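Local structure of toxin-like protein (Paenibacillus larvae subsp. larvae BRL-230010, 5DZQ) at residues Trp32-Arg37 and Ala81-Ser85; Gly130-Tyr136 and Arg185-Ile191. The protein is a C3-like mono-ADP-ribosyltransferase toxin that transfers ADP-ribose from NAD+ to a target protein, probably a Rho-type GTPase. All coordinates share one frame; numbering follows the deposited sequence.

Contact 1 of 2, residues Trp32-Arg37 and Ala81-Ser85; sequences WEKKLR and ALKKS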
loop_
_atom_site.group_PDB
_atom_site.type_symbol
_atom_site.label_atom_id
_atom_site.label_comp_id
_atom_site.label_asym_id
_atom_site.label_seq_id
_atom_site.Cartn_x
_atom_site.Cartn_y
_atom_site.Cartn_z
ATOM N N TRP B 32 -7.202 24.462 4.663
ATOM C CA TRP B 32 -8.037 23.385 5.184
ATOM C C TRP B 32 -7.699 23.119 6.645
ATOM O O TRP B 32 -8.592 23.020 7.491
ATOM C CB TRP B 32 -7.855 22.120 4.345
ATOM C CG TRP B 32 -8.744 20.963 4.735
ATOM C CD1 TRP B 32 -10.022 21.023 5.230
ATOM C CD2 TRP B 32 -8.411 19.580 4.655
ATOM N NE1 TRP B 32 -10.500 19.750 5.462
ATOM C CE2 TRP B 32 -9.529 18.849 5.114
ATOM C CE3 TRP B 32 -7.271 18.884 4.239
ATOM C CZ2 TRP B 32 -9.537 17.459 5.164
ATOM C CZ3 TRP B 32 -7.282 17.510 4.292
ATOM C CH2 TRP B 32 -8.407 16.808 4.750
ATOM N N GLU B 33 -6.405 23.029 6.939
ATOM C CA GLU B 33 -5.932 22.756 8.295
ATOM C C GLU B 33 -6.480 23.765 9.312
ATOM O O GLU B 33 -6.796 23.403 10.447
ATOM C CB GLU B 33 -4.403 22.753 8.330
ATOM C CG GLU B 33 -3.811 22.366 9.675
ATOM C CD GLU B 33 -2.325 22.665 9.771
ATOM O OE1 GLU B 33 -1.830 23.516 9.002
ATOM O OE2 GLU B 33 -1.651 22.048 10.621
ATOM N N LYS B 34 -6.603 25.023 8.900
ATOM C CA LYS B 34 -7.116 26.060 9.795
ATOM C C LYS B 34 -8.596 25.861 10.099
ATOM O O LYS B 34 -9.094 26.314 11.129
ATOM C CB LYS B 34 -6.889 27.453 9.202
ATOM C CG LYS B 34 -5.425 27.865 9.132
ATOM C CD LYS B 34 -5.266 29.302 8.641
ATOM C CE LYS B 34 -3.955 29.498 7.876
ATOM N NZ LYS B 34 -2.755 29.271 8.725
ATOM N N LYS B 35 -9.296 25.167 9.209
ATOM C CA LYS B 35 -10.720 24.908 9.397
ATOM C C LYS B 35 -10.984 23.682 10.262
ATOM O O LYS B 35 -12.102 23.478 10.723
ATOM C CB LYS B 35 -11.417 24.732 8.043
ATOM C CG LYS B 35 -11.652 26.028 7.267
ATOM C CD LYS B 35 -12.685 25.821 6.164
ATOM C CE LYS B 35 -13.134 27.139 5.544
ATOM N NZ LYS B 35 -12.168 27.684 4.542
ATOM N N LEU B 36 -9.968 22.850 10.469
ATOM C CA LEU B 36 -10.183 21.596 11.184
ATOM C C LEU B 36 -10.019 21.727 12.694
ATOM O O LEU B 36 -9.207 22.512 13.190
ATOM C CB LEU B 36 -9.230 20.521 10.670
ATOM C CG LEU B 36 -9.383 20.127 9.204
ATOM C CD1 LEU B 36 -8.345 19.073 8.838
ATOM C CD2 LEU B 36 -10.793 19.617 8.944
ATOM N N ARG B 37 -10.810 20.947 13.417
ATOM C CA ARG B 37 -10.624 20.770 14.847
ATOM C C ARG B 37 -9.378 19.920 15.086
ATOM O O ARG B 37 -8.912 19.236 14.177
ATOM C CB ARG B 37 -11.855 20.113 15.465
ATOM C CG ARG B 37 -13.121 20.955 15.346
ATOM C CD ARG B 37 -14.364 20.104 15.574
ATOM N NE ARG B 37 -14.338 19.418 16.865
ATOM C CZ ARG B 37 -14.871 19.904 17.985
ATOM N NH1 ARG B 37 -15.475 21.083 17.977
ATOM N NH2 ARG B 37 -14.801 19.208 19.112
ATOM N N ALA B 81 -14.690 16.134 8.189
ATOM C CA ALA B 81 -13.440 16.849 7.976
ATOM C C ALA B 81 -13.284 17.200 6.501
ATOM O O ALA B 81 -12.998 18.347 6.154
ATOM C CB ALA B 81 -12.259 16.021 8.454
ATOM N N LEU B 82 -13.500 16.216 5.632
ATOM C CA LEU B 82 -13.364 16.444 4.195
ATOM C C LEU B 82 -14.400 17.436 3.673
ATOM O O LEU B 82 -14.148 18.143 2.690
ATOM C CB LEU B 82 -13.458 15.124 3.429
ATOM C CG LEU B 82 -12.149 14.327 3.360
ATOM C CD1 LEU B 82 -12.346 12.891 2.814
ATOM C CD2 LEU B 82 -11.101 15.074 2.529
ATOM N N LYS B 83 -15.568 17.493 4.310
ATOM C CA LYS B 83 -16.594 18.433 3.856
ATOM C C LYS B 83 -16.191 19.883 4.117
ATOM O O LYS B 83 -16.739 20.798 3.507
ATOM C CB LYS B 83 -17.942 18.150 4.524
ATOM C CG LYS B 83 -18.765 17.068 3.849
ATOM C CD LYS B 83 -20.063 16.829 4.608
ATOM C CE LYS B 83 -20.836 15.656 4.028
ATOM N NZ LYS B 83 -22.025 15.298 4.859
ATOM N N LYS B 84 -15.234 20.087 5.018
ATOM C CA LYS B 84 -14.736 21.431 5.319
ATOM C C LYS B 84 -13.699 21.888 4.296
ATOM O O LYS B 84 -13.193 23.015 4.372
ATOM C CB LYS B 84 -14.122 21.485 6.723
ATOM C CG LYS B 84 -15.103 21.266 7.871
ATOM C CD LYS B 84 -14.384 21.405 9.208
ATOM C CE LYS B 84 -15.322 21.189 10.385
ATOM N NZ LYS B 84 -14.597 21.285 11.684
ATOM N N SER B 85 -13.371 21.011 3.350
ATOM C CA SER B 85 -12.438 21.364 2.281
ATOM C C SER B 85 -13.185 21.687 1.000
ATOM O O SER B 85 -14.245 21.124 0.739
ATOM C CB SER B 85 -11.437 20.233 2.026
ATOM O OG SER B 85 -12.067 19.114 1.419
#
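The carbonyl oxygen of A81 is gripped by two N-H groups that reach it from opposite faces of its plane: the indole NE1 of W32, at 2.9 Å, and the backbone N of K84, whose bond closes the turn at the C-terminal end of helix 69-83. The indole bond is moderately bent (155° at the hydrogen); the oxygen lies almost in the ring plane, while NE1 stands above the plane of the carbonyl. With CG anti to the backbone N (chi1 -176°), the W32 side chain swings its pyrrole edge out to that helix end. S85 CB sits over one face of the indole, 3.6 Å from the centroid of the five-membered ring, in a CH-pi contact, and L36 CD1 covers the opposite face. At the six-membered end L82 CD2 packs 3.9 Å from W32 CZ2, approaching obliquely. S85 OG turns back to donate to L82 O at 2.6 Å, an acceptor shared with the backbone N of S85. L36 CD2 rests against A81 CB at 3.9 Å. The K84 chain, extended beyond CG, passes K35 O and L36 CD2; its NZ makes a weak bond to K35 O and a salt bridge to E40, which probably offsets the like charge of R37, its NE 5.5 Å from K84 NZ. The indole is thus fixed in rotation by one polar bond and two covered faces, pinning helix 29-35 to the C-terminal end of helix 69-83.

Contact 2 of 2, residues Gly130-Tyr136 and Arg185-Ile191; sequences GKIRTEY and RNTKYKI
R133 CB lies over one face of the Y189 ring, offset toward the rim and 3.6 Å from Y189 CZ, in a CH-pi contact. The two side chains run side by side in the same direction, the guanidinium plane turned 66° from the ring. At the Y136 ring the edge is met by N186 OD1, 3.6 Å from Y136 CD1, with amide and ring nearly perpendicular (86°). Y189 owes its place to chi1 of 59°, which sets CG between the backbone N and the carbonyl carbon and leans the ring across toward R133. Beside it I191 CD1 touches R133 CG at 3.8 Å; Y128 of helix 118-128 packs on both R133 and I191. On the other face I132 CG1 meets K190 CB and CG2 meets K188 CB at about right angles, while T134 OG1 lies 3.6 Å from K188 CG.

Between the two sets of side chains the antiparallel strands are joined by I191 N to K131 O, R133 N to Y189 O (2.8 Å), Y189 N to R133 O, and E135 N to T187 O. One end is closed by G130 N to I191 O and by K190 NZ, which donates to G130 O at 2.7 Å from above the carbonyl plane. At the other end a water bridges Y136 O, at 2.6 Å, and R185 NH1, with a weak bond to N186 OD1; R185 is itself held by D79. Strand 132-135, outermost in the five-stranded sheet, is therefore secured by backbone bonds from G130 to E135, with the K190 ammonium added at one end and a water bridge at the other.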
loop_
_atom_site.group_PDB
_atom_site.type_symbol
_atom_site.label_atom_id
_atom_site.label_comp_id
_atom_site.label_asym_id
_atom_site.label_seq_id
_atom_site.Cartn_x
_atom_site.Cartn_y
_atom_site.Cartn_z
ATOM N N GLY B 130 -17.226 5.505 -20.736
ATOM C CA GLY B 130 -18.447 6.275 -20.885
ATOM C C GLY B 130 -19.352 6.174 -19.675
ATOM O O GLY B 130 -20.356 6.881 -19.575
ATOM N N LYS B 131 -18.987 5.300 -18.744
ATOM C CA LYS B 131 -19.844 4.996 -17.605
ATOM C C LYS B 131 -19.335 5.633 -16.313
ATOM O O LYS B 131 -18.157 5.986 -16.201
ATOM C CB LYS B 131 -19.977 3.478 -17.449
ATOM C CG LYS B 131 -20.759 2.841 -18.603
ATOM C CD LYS B 131 -20.499 1.353 -18.742
ATOM C CE LYS B 131 -21.555 0.514 -18.027
ATOM N NZ LYS B 131 -21.264 -0.953 -18.081
ATOM N N ILE B 132 -20.233 5.801 -15.347
ATOM C CA ILE B 132 -19.862 6.403 -14.072
ATOM C C ILE B 132 -19.616 5.310 -13.042
ATOM O O ILE B 132 -20.458 4.428 -12.848
ATOM C CB ILE B 132 -20.947 7.388 -13.580
ATOM C CG1 ILE B 132 -21.016 8.590 -14.525
ATOM C CG2 ILE B 132 -20.646 7.873 -12.174
ATOM C CD1 ILE B 132 -22.140 9.555 -14.219
ATOM N N ARG B 133 -18.444 5.354 -12.411
ATOM C CA ARG B 133 -18.081 4.387 -11.375
ATOM C C ARG B 133 -18.062 5.038 -10.001
ATOM O O ARG B 133 -17.933 6.255 -9.883
ATOM C CB ARG B 133 -16.704 3.778 -11.654
ATOM C CG ARG B 133 -16.536 3.215 -13.048
ATOM C CD ARG B 133 -16.919 1.762 -13.083
ATOM N NE ARG B 133 -16.159 0.985 -12.110
ATOM C CZ ARG B 133 -16.375 -0.301 -11.865
ATOM N NH1 ARG B 133 -17.327 -0.943 -12.530
ATOM N NH2 ARG B 133 -15.643 -0.944 -10.962
ATOM N N THR B 134 -18.163 4.217 -8.963
ATOM C CA THR B 134 -18.053 4.700 -7.596
ATOM C C THR B 134 -16.863 4.038 -6.910
ATOM O O THR B 134 -16.694 2.827 -7.000
ATOM C CB THR B 134 -19.337 4.412 -6.794
ATOM O OG1 THR B 134 -20.431 5.135 -7.368
ATOM C CG2 THR B 134 -19.165 4.834 -5.346
ATOM N N GLU B 135 -16.024 4.841 -6.259
ATOM C CA GLU B 135 -14.984 4.316 -5.391
ATOM C C GLU B 135 -15.528 4.312 -3.964
ATOM O O GLU B 135 -15.779 5.365 -3.390
ATOM C CB GLU B 135 -13.702 5.149 -5.471
ATOM C CG GLU B 135 -12.608 4.702 -4.481
ATOM C CD GLU B 135 -12.331 3.203 -4.533
ATOM O OE1 GLU B 135 -12.127 2.685 -5.655
ATOM O OE2 GLU B 135 -12.347 2.534 -3.459
ATOM N N TYR B 136 -15.714 3.127 -3.402
ATOM C CA TYR B 136 -16.247 3.001 -2.054
ATOM C C TYR B 136 -15.320 3.525 -0.963
ATOM O O TYR B 136 -15.774 4.111 0.019
ATOM C CB TYR B 136 -16.572 1.543 -1.795
ATOM C CG TYR B 136 -17.678 1.056 -2.691
ATOM C CD1 TYR B 136 -18.808 1.839 -2.908
ATOM C CD2 TYR B 136 -17.591 -0.166 -3.336
ATOM C CE1 TYR B 136 -19.831 1.408 -3.732
ATOM C CE2 TYR B 136 -18.617 -0.612 -4.158
ATOM C CZ TYR B 136 -19.729 0.184 -4.357
ATOM O OH TYR B 136 -20.747 -0.245 -5.179
ATOM N N ARG B 185 -14.904 9.433 0.408
ATOM C CA ARG B 185 -15.360 8.101 0.060
ATOM C C ARG B 185 -16.623 8.235 -0.803
ATOM O O ARG B 185 -17.259 9.297 -0.831
ATOM C CB ARG B 185 -15.626 7.268 1.313
ATOM C CG ARG B 185 -16.831 7.733 2.114
ATOM C CD ARG B 185 -16.940 6.960 3.408
ATOM N NE ARG B 185 -18.105 7.378 4.181
ATOM C CZ ARG B 185 -19.291 6.780 4.140
ATOM N NH1 ARG B 185 -19.491 5.725 3.365
ATOM N NH2 ARG B 185 -20.280 7.236 4.892
ATOM N N ASN B 186 -16.959 7.172 -1.527
ATOM C CA ASN B 186 -18.068 7.176 -2.496
ATOM C C ASN B 186 -17.950 8.232 -3.595
ATOM O O ASN B 186 -18.957 8.690 -4.137
ATOM C CB ASN B 186 -19.412 7.338 -1.776
ATOM C CG ASN B 186 -19.790 6.112 -0.980
ATOM O OD1 ASN B 186 -19.334 5.007 -1.269
ATOM N ND2 ASN B 186 -20.630 6.298 0.033
ATOM N N THR B 187 -16.726 8.606 -3.949
ATOM C CA THR B 187 -16.532 9.536 -5.059
ATOM C C THR B 187 -17.014 8.891 -6.349
ATOM O O THR B 187 -16.756 7.714 -6.595
ATOM C CB THR B 187 -15.066 9.961 -5.197
ATOM O OG1 THR B 187 -14.763 10.918 -4.176
ATOM C CG2 THR B 187 -14.805 10.606 -6.550
ATOM N N LYS B 188 -17.752 9.656 -7.146
ATOM C CA LYS B 188 -18.259 9.169 -8.420
ATOM C C LYS B 188 -17.440 9.809 -9.510
ATOM O O LYS B 188 -17.174 11.006 -9.461
ATOM C CB LYS B 188 -19.751 9.492 -8.592
ATOM C CG LYS B 188 -20.667 8.676 -7.664
ATOM C CD LYS B 188 -22.113 8.695 -8.116
ATOM C CE LYS B 188 -22.958 7.712 -7.292
ATOM N NZ LYS B 188 -24.309 7.484 -7.896
ATOM N N TYR B 189 -17.016 9.011 -10.483
ATOM C CA TYR B 189 -16.226 9.536 -11.573
ATOM C C TYR B 189 -16.643 8.889 -12.886
ATOM O O TYR B 189 -16.964 7.698 -12.937
ATOM C CB TYR B 189 -14.726 9.330 -11.307
ATOM C CG TYR B 189 -14.315 7.892 -11.115
ATOM C CD1 TYR B 189 -14.384 7.288 -9.866
ATOM C CD2 TYR B 189 -13.838 7.138 -12.182
ATOM C CE1 TYR B 189 -14.004 5.966 -9.685
ATOM C CE2 TYR B 189 -13.454 5.821 -12.011
ATOM C CZ TYR B 189 -13.537 5.241 -10.759
ATOM O OH TYR B 189 -13.163 3.935 -10.587
ATOM N N LYS B 190 -16.667 9.696 -13.942
ATOM C CA LYS B 190 -17.022 9.199 -15.257
ATOM C C LYS B 190 -15.767 8.848 -16.033
ATOM O O LYS B 190 -14.860 9.670 -16.178
ATOM C CB LYS B 190 -17.850 10.227 -16.023
ATOM C CG LYS B 190 -18.179 9.811 -17.446
ATOM C CD LYS B 190 -18.793 10.971 -18.203
ATOM C CE LYS B 190 -19.141 10.578 -19.622
ATOM N NZ LYS B 190 -20.210 9.550 -19.629
ATOM N N ILE B 191 -15.709 7.626 -16.538
ATOM C CA ILE B 191 -14.562 7.219 -17.323
ATOM C C ILE B 191 -14.724 7.799 -18.721
ATOM O O ILE B 191 -15.609 7.391 -19.478
ATOM C CB ILE B 191 -14.423 5.693 -17.349
ATOM C CG1 ILE B 191 -14.064 5.208 -15.940
ATOM C CG2 ILE B 191 -13.375 5.257 -18.364
ATOM C CD1 ILE B 191 -13.920 3.719 -15.811
HETATM O O HOH W 1 -17.983 4.640 1.192
#

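Overall arrangement
Helix 29-35 opens the modelled chain, and contact 1 closes the largely helical excursion through helices 38-49, 51-60 and 69-83 by bringing the end of helix 69-83 back to helix 29-35. The chain then runs through strand 91-97 and helix 118-128 before contact 2 opens. Contact 2 closes a second excursion, made of strands 139-142, 154-160, 167-170 and 179-183, by laying strand 187-198 beside strand 132-135. The two loops follow in series and neither nest nor cross. Their centres are 23 Å apart and the contacts do not touch, although helix 69-83 serves both: its end forms contact 1, and D79 pairs with R185 of contact 2.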